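Local structure of fatty acid amide hydrolase (Candida albicans, 6KVR) at residues E128-K131 and Q132-R136; E316-P319 and W320-D323; P29-E32 and K33-D37; D55-K59 and D60-A64; I501-P505 and T506-W510. The protein probably hydrolyses monocarboxylic acid amides to the carboxylate and ammonium, as a serine hydrolase of the amidase signature family. All coordinates share one frame; numbering follows the deposited sequence.

Contact 1: residues E128-K131 and Q132-R136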
loop_
_atom_site.group_PDB
_atom_site.type_symbol
_atom_site.label_atom_id
_atom_site.label_comp_id
_atom_site.label_asym_id
_atom_site.label_seq_id
_atom_site.Cartn_x
_atom_site.Cartn_y
_atom_site.Cartn_z
ATOM N N GLU A 128 32.981 -2.609 19.605
ATOM C CA GLU A 128 32.693 -2.065 18.283
ATOM C C GLU A 128 31.951 -0.748 18.393
ATOM O O GLU A 128 32.192 0.175 17.611
ATOM C CB GLU A 128 31.876 -3.054 17.461
ATOM C CG GLU A 128 32.533 -4.401 17.233
ATOM C CD GLU A 128 31.594 -5.357 16.522
ATOM O OE1 GLU A 128 30.846 -4.892 15.637
ATOM O OE2 GLU A 128 31.588 -6.559 16.854
ATOM N N GLY A 129 31.027 -0.650 19.349
ATOM C CA GLY A 129 30.362 0.619 19.582
ATOM C C GLY A 129 31.351 1.732 19.876
ATOM O O GLY A 129 31.248 2.828 19.318
ATOM N N LEU A 130 32.341 1.451 20.732
ATOM C CA LEU A 130 33.342 2.460 21.082
ATOM C C LEU A 130 34.082 2.957 19.841
ATOM O O LEU A 130 34.248 4.168 19.642
ATOM C CB LEU A 130 34.324 1.882 22.114
ATOM C CG LEU A 130 35.399 2.871 22.589
ATOM C CD1 LEU A 130 34.749 4.175 23.054
ATOM C CD2 LEU A 130 36.327 2.279 23.675
ATOM N N LYS A 131 34.529 2.030 18.990
ATOM C CA LYS A 131 35.201 2.404 17.745
ATOM C C LYS A 131 34.308 3.265 16.857
ATOM O O LYS A 131 34.777 4.234 16.253
ATOM C CB LYS A 131 35.653 1.143 17.008
ATOM C CG LYS A 131 36.991 0.630 17.494
ATOM C CD LYS A 131 37.298 -0.730 16.902
ATOM C CE LYS A 131 38.203 -1.540 17.816
ATOM N NZ LYS A 131 39.490 -0.839 18.074
ATOM N N GLN A 132 33.014 2.935 16.767
ATOM C CA GLN A 132 32.087 3.781 16.016
ATOM C C GLN A 132 32.015 5.183 16.605
ATOM O O GLN A 132 31.995 6.176 15.870
ATOM C CB GLN A 132 30.685 3.180 16.011
ATOM C CG GLN A 132 30.528 1.857 15.344
ATOM C CD GLN A 132 29.121 1.330 15.538
ATOM O OE1 GLN A 132 28.147 2.007 15.192
ATOM N NE2 GLN A 132 29.004 0.128 16.119
ATOM N N ALA A 133 31.908 5.281 17.931
ATOM C CA ALA A 133 31.845 6.598 18.554
ATOM C C ALA A 133 33.124 7.379 18.306
ATOM O O ALA A 133 33.085 8.604 18.154
ATOM C CB ALA A 133 31.583 6.477 20.057
ATOM N N GLU A 134 34.262 6.689 18.243
ATOM C CA GLU A 134 35.523 7.367 17.955
ATOM C C GLU A 134 35.517 7.960 16.550
ATOM O O GLU A 134 35.880 9.129 16.357
ATOM C CB GLU A 134 36.687 6.395 18.144
ATOM C CG GLU A 134 37.328 6.524 19.526
ATOM C CD GLU A 134 37.815 5.212 20.086
ATOM O OE1 GLU A 134 37.972 4.227 19.316
ATOM O OE2 GLU A 134 38.027 5.162 21.314
ATOM N N GLU A 135 35.095 7.167 15.556
ATOM C CA GLU A 135 34.964 7.681 14.196
ATOM C C GLU A 135 34.102 8.931 14.167
ATOM O O GLU A 135 34.432 9.903 13.484
ATOM C CB GLU A 135 34.368 6.619 13.271
ATOM C CG GLU A 135 34.945 5.242 13.429
ATOM C CD GLU A 135 34.381 4.246 12.418
ATOM O OE1 GLU A 135 34.131 4.643 11.260
ATOM O OE2 GLU A 135 34.157 3.072 12.796
ATOM N N ARG A 136 32.999 8.924 14.916
ATOM C CA ARG A 136 32.137 10.098 14.968
ATOM C C ARG A 136 32.918 11.324 15.412
ATOM O O ARG A 136 32.809 12.400 14.811
ATOM C CB ARG A 136 30.963 9.851 15.916
ATOM C CG ARG A 136 30.036 8.753 15.465
ATOM C CD ARG A 136 29.446 9.086 14.108
ATOM N NE ARG A 136 28.490 8.070 13.701
ATOM C CZ ARG A 136 28.800 6.999 12.990
ATOM N NH1 ARG A 136 30.044 6.781 12.580
ATOM N NH2 ARG A 136 27.837 6.135 12.672
#

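Contact 2: residues E316-P319 and W320-D323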
loop_
_atom_site.group_PDB
_atom_site.type_symbol
_atom_site.label_atom_id
_atom_site.label_comp_id
_atom_site.label_asym_id
_atom_site.label_seq_id
_atom_site.Cartn_x
_atom_site.Cartn_y
_atom_site.Cartn_z
ATOM N N GLU A 316 15.502 12.717 5.574
ATOM C CA GLU A 316 16.923 12.610 5.267
ATOM C C GLU A 316 17.373 11.212 4.861
ATOM O O GLU A 316 18.289 11.084 4.047
ATOM C CB GLU A 316 17.753 13.060 6.472
ATOM C CG GLU A 316 17.394 14.457 6.943
ATOM C CD GLU A 316 18.617 15.287 7.297
ATOM O OE1 GLU A 316 19.565 15.330 6.471
ATOM O OE2 GLU A 316 18.629 15.892 8.395
ATOM N N GLY A 317 16.782 10.157 5.423
ATOM C CA GLY A 317 17.157 8.816 5.012
ATOM C C GLY A 317 16.575 8.403 3.671
ATOM O O GLY A 317 17.158 7.558 2.987
ATOM N N LYS A 318 15.435 8.977 3.285
ATOM C CA LYS A 318 14.802 8.732 1.997
ATOM C C LYS A 318 14.678 7.230 1.682
ATOM O O LYS A 318 15.277 6.750 0.722
ATOM C CB LYS A 318 15.564 9.436 0.883
ATOM C CG LYS A 318 15.627 10.972 0.983
ATOM C CD LYS A 318 16.710 11.518 0.032
ATOM C CE LYS A 318 16.881 13.022 0.134
ATOM N NZ LYS A 318 15.744 13.780 -0.462
ATOM N N PRO A 319 13.919 6.476 2.489
ATOM C CA PRO A 319 13.929 5.011 2.332
ATOM C C PRO A 319 13.435 4.529 0.969
ATOM O O PRO A 319 13.863 3.455 0.514
ATOM C CB PRO A 319 12.996 4.537 3.453
ATOM C CG PRO A 319 12.113 5.691 3.710
ATOM C CD PRO A 319 12.946 6.908 3.503
ATOM N N TRP A 320 12.535 5.276 0.312
ATOM C CA TRP A 320 12.076 4.882 -1.016
ATOM C C TRP A 320 13.230 4.757 -2.000
ATOM O O TRP A 320 13.097 4.049 -3.002
ATOM C CB TRP A 320 11.030 5.875 -1.558
ATOM C CG TRP A 320 11.526 7.274 -1.591
ATOM C CD1 TRP A 320 12.144 7.900 -2.635
ATOM C CD2 TRP A 320 11.483 8.225 -0.516
ATOM N NE1 TRP A 320 12.482 9.187 -2.281
ATOM C CE2 TRP A 320 12.086 9.413 -0.988
ATOM C CE3 TRP A 320 10.988 8.191 0.792
ATOM C CZ2 TRP A 320 12.202 10.560 -0.196
ATOM C CZ3 TRP A 320 11.102 9.339 1.585
ATOM C CH2 TRP A 320 11.708 10.502 1.086
ATOM N N GLU A 321 14.371 5.397 -1.726
ATOM C CA GLU A 321 15.507 5.290 -2.635
ATOM C C GLU A 321 16.178 3.918 -2.597
ATOM O O GLU A 321 16.892 3.569 -3.543
ATOM C CB GLU A 321 16.512 6.399 -2.325
ATOM C CG GLU A 321 16.056 7.745 -2.872
ATOM C CD GLU A 321 17.114 8.838 -2.789
ATOM O OE1 GLU A 321 18.234 8.572 -2.303
ATOM O OE2 GLU A 321 16.810 9.972 -3.215
ATOM N N SER A 322 15.967 3.126 -1.540
ATOM C CA SER A 322 16.507 1.771 -1.501
ATOM C C SER A 322 15.464 0.695 -1.216
ATOM O O SER A 322 15.785 -0.493 -1.334
ATOM C CB SER A 322 17.644 1.665 -0.460
ATOM O OG SER A 322 17.403 2.450 0.693
ATOM N N ASP A 323 14.236 1.068 -0.873
ATOM C CA ASP A 323 13.144 0.133 -0.625
ATOM C C ASP A 323 11.940 0.652 -1.393
ATOM O O ASP A 323 11.353 1.680 -1.026
ATOM C CB ASP A 323 12.847 0.013 0.871
ATOM C CG ASP A 323 11.574 -0.780 1.176
ATOM O OD1 ASP A 323 10.997 -1.433 0.268
ATOM O OD2 ASP A 323 11.160 -0.757 2.367
#

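Contact 3: residues P29-E32 and K33-D37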
loop_
_atom_site.group_PDB
_atom_site.type_symbol
_atom_site.label_atom_id
_atom_site.label_comp_id
_atom_site.label_asym_id
_atom_site.label_seq_id
_atom_site.Cartn_x
_atom_site.Cartn_y
_atom_site.Cartn_z
ATOM N N PRO A 29 24.410 -27.344 20.776
ATOM C CA PRO A 29 25.776 -26.796 20.917
ATOM C C PRO A 29 25.943 -25.396 20.333
ATOM O O PRO A 29 26.615 -24.558 20.949
ATOM C CB PRO A 29 26.649 -27.830 20.193
ATOM C CG PRO A 29 25.862 -29.112 20.285
ATOM C CD PRO A 29 24.424 -28.693 20.167
ATOM N N LYS A 30 25.343 -25.106 19.174
ATOM C CA LYS A 30 25.464 -23.762 18.612
ATOM C C LYS A 30 24.795 -22.721 19.497
ATOM O O LYS A 30 25.264 -21.578 19.574
ATOM C CB LYS A 30 24.858 -23.718 17.210
ATOM C CG LYS A 30 25.159 -24.948 16.374
ATOM C CD LYS A 30 24.829 -24.687 14.924
ATOM C CE LYS A 30 25.071 -25.913 14.086
ATOM N NZ LYS A 30 26.270 -25.666 13.256
ATOM N N VAL A 31 23.703 -23.094 20.170
ATOM C CA VAL A 31 23.025 -22.167 21.074
ATOM C C VAL A 31 23.899 -21.862 22.283
ATOM O O VAL A 31 24.050 -20.699 22.683
ATOM C CB VAL A 31 21.657 -22.731 21.498
ATOM C CG1 VAL A 31 20.989 -21.818 22.536
ATOM C CG2 VAL A 31 20.763 -22.906 20.301
ATOM N N GLU A 32 24.508 -22.898 22.869
ATOM C CA GLU A 32 25.372 -22.696 24.036
ATOM C C GLU A 32 26.553 -21.779 23.720
ATOM O O GLU A 32 26.883 -20.886 24.511
ATOM C CB GLU A 32 25.849 -24.052 24.562
ATOM C CG GLU A 32 24.696 -24.963 24.997
ATOM C CD GLU A 32 25.141 -26.392 25.310
ATOM O OE1 GLU A 32 24.414 -27.103 26.046
ATOM O OE2 GLU A 32 26.207 -26.813 24.794
ATOM N N LYS A 33 27.202 -21.977 22.571
ATOM C CA LYS A 33 28.231 -21.037 22.134
ATOM C C LYS A 33 27.682 -19.613 22.049
ATOM O O LYS A 33 28.335 -18.659 22.488
ATOM C CB LYS A 33 28.789 -21.502 20.786
ATOM C CG LYS A 33 29.721 -20.530 20.076
ATOM C CD LYS A 33 31.083 -20.433 20.746
ATOM C CE LYS A 33 32.070 -19.741 19.808
ATOM N NZ LYS A 33 31.355 -18.990 18.705
ATOM N N TYR A 34 26.465 -19.455 21.505
ATOM C CA TYR A 34 25.854 -18.129 21.414
ATOM C C TYR A 34 25.637 -17.526 22.798
ATOM O O TYR A 34 25.826 -16.317 22.998
ATOM C CB TYR A 34 24.528 -18.222 20.652
ATOM C CG TYR A 34 23.847 -16.905 20.287
ATOM C CD1 TYR A 34 23.003 -16.257 21.182
ATOM C CD2 TYR A 34 23.997 -16.350 19.026
ATOM C CE1 TYR A 34 22.351 -15.081 20.837
ATOM C CE2 TYR A 34 23.357 -15.167 18.671
ATOM C CZ TYR A 34 22.529 -14.536 19.575
ATOM O OH TYR A 34 21.887 -13.361 19.209
ATOM N N ARG A 35 25.224 -18.351 23.763
ATOM C CA ARG A 35 25.033 -17.860 25.124
ATOM C C ARG A 35 26.363 -17.476 25.755
ATOM O O ARG A 35 26.467 -16.436 26.425
ATOM C CB ARG A 35 24.336 -18.920 25.973
ATOM C CG ARG A 35 22.924 -19.227 25.556
ATOM C CD ARG A 35 22.380 -20.374 26.380
ATOM N NE ARG A 35 21.087 -20.852 25.907
ATOM C CZ ARG A 35 20.673 -22.103 26.040
ATOM N NH1 ARG A 35 21.450 -23.031 26.576
ATOM N NH2 ARG A 35 19.454 -22.433 25.621
ATOM N N GLN A 36 27.392 -18.299 25.541
ATOM C CA GLN A 36 28.704 -17.994 26.106
ATOM C C GLN A 36 29.275 -16.726 25.495
ATOM O O GLN A 36 29.902 -15.922 26.197
ATOM C CB GLN A 36 29.658 -19.175 25.899
ATOM C CG GLN A 36 30.957 -19.070 26.685
ATOM C CD GLN A 36 30.725 -18.749 28.152
ATOM O OE1 GLN A 36 30.021 -19.478 28.852
ATOM N NE2 GLN A 36 31.298 -17.640 28.619
ATOM N N ASP A 37 29.040 -16.513 24.193
ATOM C CA ASP A 37 29.534 -15.302 23.549
ATOM C C ASP A 37 28.894 -14.057 24.153
ATOM O O ASP A 37 29.551 -13.018 24.269
ATOM C CB ASP A 37 29.278 -15.359 22.039
ATOM C CG ASP A 37 30.256 -16.280 21.307
ATOM O OD1 ASP A 37 31.370 -16.529 21.836
ATOM O OD2 ASP A 37 29.902 -16.765 20.205
#

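Contact 4: residues D55-K59 and D60-A64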
loop_
_atom_site.group_PDB
_atom_site.type_symbol
_atom_site.label_atom_id
_atom_site.label_comp_id
_atom_site.label_asym_id
_atom_site.label_seq_id
_atom_site.Cartn_x
_atom_site.Cartn_y
_atom_site.Cartn_z
ATOM N N ASP A 55 16.970 -14.554 40.638
ATOM C CA ASP A 55 15.659 -15.177 40.782
ATOM C C ASP A 55 14.965 -14.788 42.088
ATOM O O ASP A 55 13.731 -14.798 42.154
ATOM C CB ASP A 55 15.789 -16.689 40.656
ATOM C CG ASP A 55 15.854 -17.124 39.206
ATOM O OD1 ASP A 55 16.939 -17.571 38.757
ATOM O OD2 ASP A 55 14.818 -16.968 38.503
ATOM N N ASP A 56 15.722 -14.444 43.132
ATOM C CA ASP A 56 15.098 -13.848 44.310
ATOM C C ASP A 56 14.601 -12.440 44.018
ATOM O O ASP A 56 13.528 -12.043 44.489
ATOM C CB ASP A 56 16.082 -13.813 45.473
ATOM C CG ASP A 56 16.408 -15.185 45.982
ATOM O OD1 ASP A 56 15.533 -16.077 45.891
ATOM O OD2 ASP A 56 17.547 -15.373 46.451
ATOM N N LEU A 57 15.381 -11.658 43.267
ATOM C CA LEU A 57 14.919 -10.330 42.888
ATOM C C LEU A 57 13.651 -10.415 42.056
ATOM O O LEU A 57 12.771 -9.548 42.167
ATOM C CB LEU A 57 16.023 -9.589 42.135
ATOM C CG LEU A 57 17.284 -9.310 42.970
ATOM C CD1 LEU A 57 18.362 -8.574 42.170
ATOM C CD2 LEU A 57 16.952 -8.552 44.253
ATOM N N ILE A 58 13.521 -11.468 41.245
ATOM C CA ILE A 58 12.301 -11.653 40.467
ATOM C C ILE A 58 11.121 -11.952 41.388
ATOM O O ILE A 58 10.067 -11.310 41.292
ATOM C CB ILE A 58 12.504 -12.748 39.403
ATOM C CG1 ILE A 58 13.445 -12.215 38.308
ATOM C CG2 ILE A 58 11.160 -13.190 38.810
ATOM C CD1 ILE A 58 13.912 -13.247 37.314
ATOM N N LYS A 59 11.291 -12.898 42.324
ATOM C CA LYS A 59 10.191 -13.230 43.232
ATOM C C LYS A 59 9.730 -12.013 44.014
ATOM O O LYS A 59 8.541 -11.883 44.320
ATOM C CB LYS A 59 10.596 -14.343 44.198
ATOM C CG LYS A 59 10.406 -15.744 43.643
ATOM C CD LYS A 59 11.024 -16.809 44.547
ATOM C CE LYS A 59 10.885 -18.197 43.917
ATOM N NZ LYS A 59 12.208 -18.761 43.497
ATOM N N ASP A 60 10.644 -11.097 44.297
ATOM C CA ASP A 60 10.415 -9.948 45.152
ATOM C C ASP A 60 9.792 -8.762 44.432
ATOM O O ASP A 60 9.559 -7.728 45.070
ATOM C CB ASP A 60 11.743 -9.526 45.765
ATOM C CG ASP A 60 12.012 -10.216 47.083
ATOM O OD1 ASP A 60 12.480 -9.538 48.023
ATOM O OD2 ASP A 60 11.735 -11.436 47.180
ATOM N N GLN A 61 9.530 -8.870 43.127
ATOM C CA GLN A 61 9.015 -7.739 42.354
ATOM C C GLN A 61 9.962 -6.548 42.472
ATOM O O GLN A 61 9.538 -5.409 42.652
ATOM C CB GLN A 61 7.598 -7.363 42.793
ATOM C CG GLN A 61 6.639 -8.541 42.719
ATOM C CD GLN A 61 5.190 -8.170 43.003
ATOM O OE1 GLN A 61 4.559 -7.419 42.249
ATOM N NE2 GLN A 61 4.647 -8.715 44.096
ATOM N N PHE A 62 11.261 -6.834 42.421
ATOM C CA PHE A 62 12.293 -5.811 42.511
ATOM C C PHE A 62 12.083 -4.737 41.442
ATOM O O PHE A 62 11.839 -5.052 40.276
ATOM C CB PHE A 62 13.659 -6.498 42.356
ATOM C CG PHE A 62 14.843 -5.616 42.648
ATOM C CD1 PHE A 62 15.248 -5.383 43.948
ATOM C CD2 PHE A 62 15.574 -5.052 41.612
ATOM C CE1 PHE A 62 16.356 -4.584 44.215
ATOM C CE2 PHE A 62 16.672 -4.250 41.870
ATOM C CZ PHE A 62 17.065 -4.016 43.177
ATOM N N ASN A 63 12.145 -3.460 41.852
ATOM C CA ASN A 63 12.061 -2.327 40.925
ATOM C C ASN A 63 13.491 -1.916 40.591
ATOM O O ASN A 63 14.121 -1.170 41.347
ATOM C CB ASN A 63 11.260 -1.176 41.537
ATOM C CG ASN A 63 11.178 0.058 40.627
ATOM O OD1 ASN A 63 12.010 0.268 39.739
ATOM N ND2 ASN A 63 10.169 0.891 40.867
ATOM N N ALA A 64 14.007 -2.399 39.452
ATOM C CA ALA A 64 15.402 -2.125 39.119
ATOM C C ALA A 64 15.636 -0.649 38.819
ATOM O O ALA A 64 16.724 -0.132 39.086
ATOM C CB ALA A 64 15.856 -2.986 37.940
#

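Contact 5: residues I501-P505 and T506-W510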
loop_
_atom_site.group_PDB
_atom_site.type_symbol
_atom_site.label_atom_id
_atom_site.label_comp_id
_atom_site.label_asym_id
_atom_site.label_seq_id
_atom_site.Cartn_x
_atom_site.Cartn_y
_atom_site.Cartn_z
ATOM N N ILE A 501 1.084 7.376 35.667
ATOM C CA ILE A 501 0.397 6.627 36.708
ATOM C C ILE A 501 1.019 5.243 36.818
ATOM O O ILE A 501 1.463 4.657 35.817
ATOM C CB ILE A 501 -1.111 6.549 36.412
ATOM C CG1 ILE A 501 -1.702 7.952 36.531
ATOM C CG2 ILE A 501 -1.804 5.588 37.385
ATOM C CD1 ILE A 501 -2.998 8.137 35.818
ATOM N N PHE A 502 1.085 4.733 38.048
ATOM C CA PHE A 502 1.609 3.408 38.332
ATOM C C PHE A 502 0.574 2.650 39.134
ATOM O O PHE A 502 -0.202 3.245 39.892
ATOM C CB PHE A 502 2.943 3.494 39.084
ATOM C CG PHE A 502 4.021 4.186 38.297
ATOM C CD1 PHE A 502 3.989 5.569 38.110
ATOM C CD2 PHE A 502 5.041 3.455 37.698
ATOM C CE1 PHE A 502 4.970 6.219 37.360
ATOM C CE2 PHE A 502 6.039 4.100 36.955
ATOM C CZ PHE A 502 5.995 5.486 36.782
ATOM N N GLN A 503 0.540 1.337 38.944
ATOM C CA GLN A 503 -0.371 0.530 39.733
ATOM C C GLN A 503 -0.089 0.743 41.221
ATOM O O GLN A 503 1.062 0.908 41.644
ATOM C CB GLN A 503 -0.243 -0.943 39.366
ATOM C CG GLN A 503 -1.309 -1.840 39.998
ATOM C CD GLN A 503 -0.819 -2.527 41.261
ATOM O OE1 GLN A 503 0.226 -2.174 41.818
ATOM N NE2 GLN A 503 -1.573 -3.525 41.718
ATOM N N ASP A 504 -1.160 0.763 42.002
ATOM C CA ASP A 504 -1.103 0.960 43.450
ATOM C C ASP A 504 -1.822 -0.208 44.102
ATOM O O ASP A 504 -3.061 -0.294 44.008
ATOM C CB ASP A 504 -1.762 2.285 43.838
ATOM C CG ASP A 504 -1.532 2.648 45.295
ATOM O OD1 ASP A 504 -1.555 1.741 46.166
ATOM O OD2 ASP A 504 -1.316 3.851 45.564
ATOM N N PRO A 505 -1.117 -1.123 44.769
ATOM C CA PRO A 505 -1.803 -2.302 45.316
ATOM C C PRO A 505 -2.828 -1.963 46.389
ATOM O O PRO A 505 -3.781 -2.731 46.575
ATOM C CB PRO A 505 -0.656 -3.164 45.861
ATOM C CG PRO A 505 0.499 -2.235 46.039
ATOM C CD PRO A 505 0.339 -1.157 44.999
ATOM N N THR A 506 -2.709 -0.821 47.064
ATOM C CA THR A 506 -3.708 -0.488 48.072
ATOM C C THR A 506 -4.993 0.062 47.476
ATOM O O THR A 506 -5.975 0.219 48.207
ATOM C CB THR A 506 -3.160 0.522 49.086
ATOM O OG1 THR A 506 -3.348 1.851 48.588
ATOM C CG2 THR A 506 -1.670 0.275 49.370
ATOM N N LYS A 507 -5.029 0.359 46.181
ATOM C CA LYS A 507 -6.231 0.933 45.594
ATOM C C LYS A 507 -6.667 0.317 44.270
ATOM O O LYS A 507 -7.837 0.481 43.904
ATOM C CB LYS A 507 -6.064 2.448 45.409
ATOM C CG LYS A 507 -5.693 2.905 44.025
ATOM C CD LYS A 507 -5.545 4.431 43.992
ATOM C CE LYS A 507 -4.617 4.923 45.093
ATOM N NZ LYS A 507 -4.325 6.380 44.951
ATOM N N ASP A 508 -5.804 -0.409 43.555
ATOM C CA ASP A 508 -6.196 -1.016 42.280
ATOM C C ASP A 508 -6.675 -2.454 42.510
ATOM O O ASP A 508 -6.019 -3.428 42.149
ATOM C CB ASP A 508 -5.035 -0.961 41.289
ATOM C CG ASP A 508 -4.723 0.464 40.823
ATOM O OD1 ASP A 508 -5.687 1.219 40.576
ATOM O OD2 ASP A 508 -3.528 0.836 40.701
ATOM N N LYS A 509 -7.859 -2.582 43.107
ATOM C CA LYS A 509 -8.448 -3.897 43.325
ATOM C C LYS A 509 -9.874 -3.910 42.804
ATOM O O LYS A 509 -10.485 -2.863 42.568
ATOM C CB LYS A 509 -8.419 -4.326 44.806
ATOM C CG LYS A 509 -8.870 -3.291 45.809
ATOM C CD LYS A 509 -8.223 -3.539 47.166
ATOM C CE LYS A 509 -9.103 -3.040 48.314
ATOM N NZ LYS A 509 -9.831 -1.763 48.016
ATOM N N TRP A 510 -10.379 -5.120 42.579
ATOM C CA TRP A 510 -11.729 -5.271 42.063
ATOM C C TRP A 510 -12.721 -4.737 43.090
ATOM O O TRP A 510 -12.518 -4.880 44.295
ATOM C CB TRP A 510 -12.024 -6.745 41.760
ATOM C CG TRP A 510 -11.201 -7.392 40.646
ATOM C CD1 TRP A 510 -10.280 -8.395 40.787
ATOM C CD2 TRP A 510 -11.262 -7.107 39.230
ATOM N NE1 TRP A 510 -9.765 -8.750 39.552
ATOM C CE2 TRP A 510 -10.338 -7.962 38.587
ATOM C CE3 TRP A 510 -11.999 -6.206 38.446
ATOM C CZ2 TRP A 510 -10.142 -7.950 37.200
ATOM C CZ3 TRP A 510 -11.795 -6.194 37.053
ATOM C CH2 TRP A 510 -10.877 -7.060 36.454
#

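Contact 1: residues E128-K131 and Q132-R136
The backbone N-H groups of Q132, A133, E134 and E135 bond in turn to the carbonyls of E128, G129, L130 and K131, four alpha-helical i to i+4 bonds, from 2.9 Å for A133 N to G129 O to 3.0 Å for E135 N to K131 O. Q132 folds back over the turn before it: CG comes 3.3 Å from E128 O, and NE2 lies 3.8 Å from G129 CA, where glycine carries no side chain. Its OE1 meets the backbone N of F197, while E128 OE1 pairs with K166. Both segments belong to helix 126-143 of the amidase fold, whose L130, A133 and E134 pack on helix 100-118. L130, with CG anti to its own N (chi1 -178°), brings CG to 3.7 Å from E134 OE2, so a carboxylate oxygen rests on the leucine branch point. K131 NZ remains 5.4 Å from E134 OE1, too far for an ion pair. E135 CG approaches K131 O to 3.0 Å.

Contact 2: residues E316-P319 and W320-D323
W320 lays its indole over the backbone of K318: K318 CA sits 3.7 Å from the centroid of the six-membered ring, 11° off the normal, a CH-pi contact on one face. The lysine CG adds a 3.6 Å touch to W320 CZ2, and P319 CD approaches W320 CE3 obliquely at 3.6 Å. The ring reaches this place because CG stands between the backbone N and the carbonyl carbon (chi1 56°). W320 O is taken by N452 of the second subunit. E321 N bonds to K318 O at 2.9 Å, and the side chain of E321 runs alongside that of K318, with OE2 3.6 Å from K318 CD; the charged ends stay apart. S322 N then reaches P319 O at 3.0 Å from above the carbonyl plane. D323 N joins at the same oxygen, 2.8 Å from P319 O, while OD2 of D323 bonds to S278. Positive phi at K318 (49°) ends helix 303-317, and the chain continues as a short 3-10 turn, a helix exit placed at the subunit interface.

Contact 3: residues P29-E32 and K33-D37
V31 lies beneath the flat end of R35, one turn on in helix 20-40. Its CG1 sits 3.2 Å from the plane of the guanidinium, displaced toward the rim, and is 3.5 Å from R35 CZ. The shapes of both chains bring them together: V31 holds CG1 trans to its N (chi1 175°), and R35 stretches from CG to NE back along the helix toward its N-terminal end. E32 runs past the other end of the same group, CG 4.1 Å from R35 NH1, with its carboxylate plane turned 53° from the guanidinium. OE1 of E32 stays 5.1 Å from R35 NH1, so the opposite charges may attract, but they form no ion pair. Y34 leaves the helix on the buried side; its CB touches V31 O at 3.2 Å, the ring packs edge-to-face on F216 and against H169, and the Y34 side chain is about 11 Å from that of K158, a predicted charge-relay residue. On the outer side K33 bends at chi2 and again at chi4, bringing NZ to the syn lone pair of D37 OD2, a 3.1 Å salt bridge one turn ahead. Regular i to i+4 bonds carry the backbone, R35 N to V31 O measuring 2.8 Å. R35 donates NE to F216 O and NH2 to N215 O. The guanidinium thus uses neutral carbonyls as hydrogen-bond acceptors and a valine methyl as its floor, which fixes its rotation and joins the N-terminal helix to the 215-216 loop.

Contact 4: residues D55-K59 and D60-A64
L57 and F62 meet across a Schellman motif that ends helix 54-59. Their side chains run side by side in the same direction: L57 CD2 approaches F62 CD1 at 3.6 Å and lies 4.1 Å from the ring centroid, 30° off the normal, an off-centre CH-pi contact. This is the apolar pairing expected between the residues joined by the outer bond of the motif. That bond, F62 N to L57 O, is 3.1 Å long and nearly straight (161°). The inner bond runs from Q61 N to I58 O, also 3.1 Å, the donor standing well above the carbonyl plane. Q61 makes the reversal possible with its positive phi of 57°. One residue earlier, D60 N still bonds to D56 O at 3.0 Å as the last helical link, and also makes a weak bond to L57 O.

Outside this turn, the extended Q61 side chain anchors the corner: NE2 bonds to S534 O, while OE1 takes N-H groups from N225 and V537. F62 shares backbone hydrogen bonds with L226 and sets its ring against Y67. The chain then enters helix 64-70, where N63 is the N-cap and its OD1 receives D66 N. F62 CB, the atom that carries the ring, comes within 3.2 Å of L57 O, the oxygen its own N-H also engages.

Contact 5: residues I501-P505 and T506-W510
An Asx turn at D504 opens the loop after strand 501-502, its carboxylate folded over the next peptide. D504 OD1 accepts T506 N at 2.9 Å, on the anti side and close to the carboxylate plane, and T506 OG1 at 3.0 Å from well above that plane. Two bonds therefore grip one oxygen, and OG1 is brought there by its place between the threonine N and carbonyl carbon (chi1 86°). K507 crosses D504 at about a right angle, its NZ in a long ion pair 4.0 Å from D504 OD2. The D504 carbonyl has two donors of its own, K507 N at 3.0 Å and D508 N at 2.8 Å, the second nearly straight ahead. D508 returns the grip: its OD2 takes D504 N at 2.7 Å and is also bridged to R361, a basic partner that probably favours the ionised carboxylate. Q503 runs antiparallel beside it, CG 3.5 Å from D508 OD2, its amide held by G538 and P533. With P505 and T506 at the corners, D504 to K507 form a type I beta turn with the Asx turn overlaid, an Asx-Pro turn.

All five contacts are local, so they follow one another along the chain without nesting or crossing. Contact 3 lies within helix 20-40, and contact 4 turns the chain out of helix 54-59 towards helix 64-70. Contact 1 is internal to helix 126-143; contact 2 closes the exit from helix 303-317, and contact 5 the loop after strand 501-502. Contacts 1 and 2, nearest atoms about 13 Å apart, both touch residues 185-196: R136 bonds to G194 and A195, while P319 rests on I189. Contacts 4 and 5, about 7 Å apart at their nearest atoms, share the 533-538 loop, held by Q61 and Q503. Contact 2 lies across the chain's centre from both.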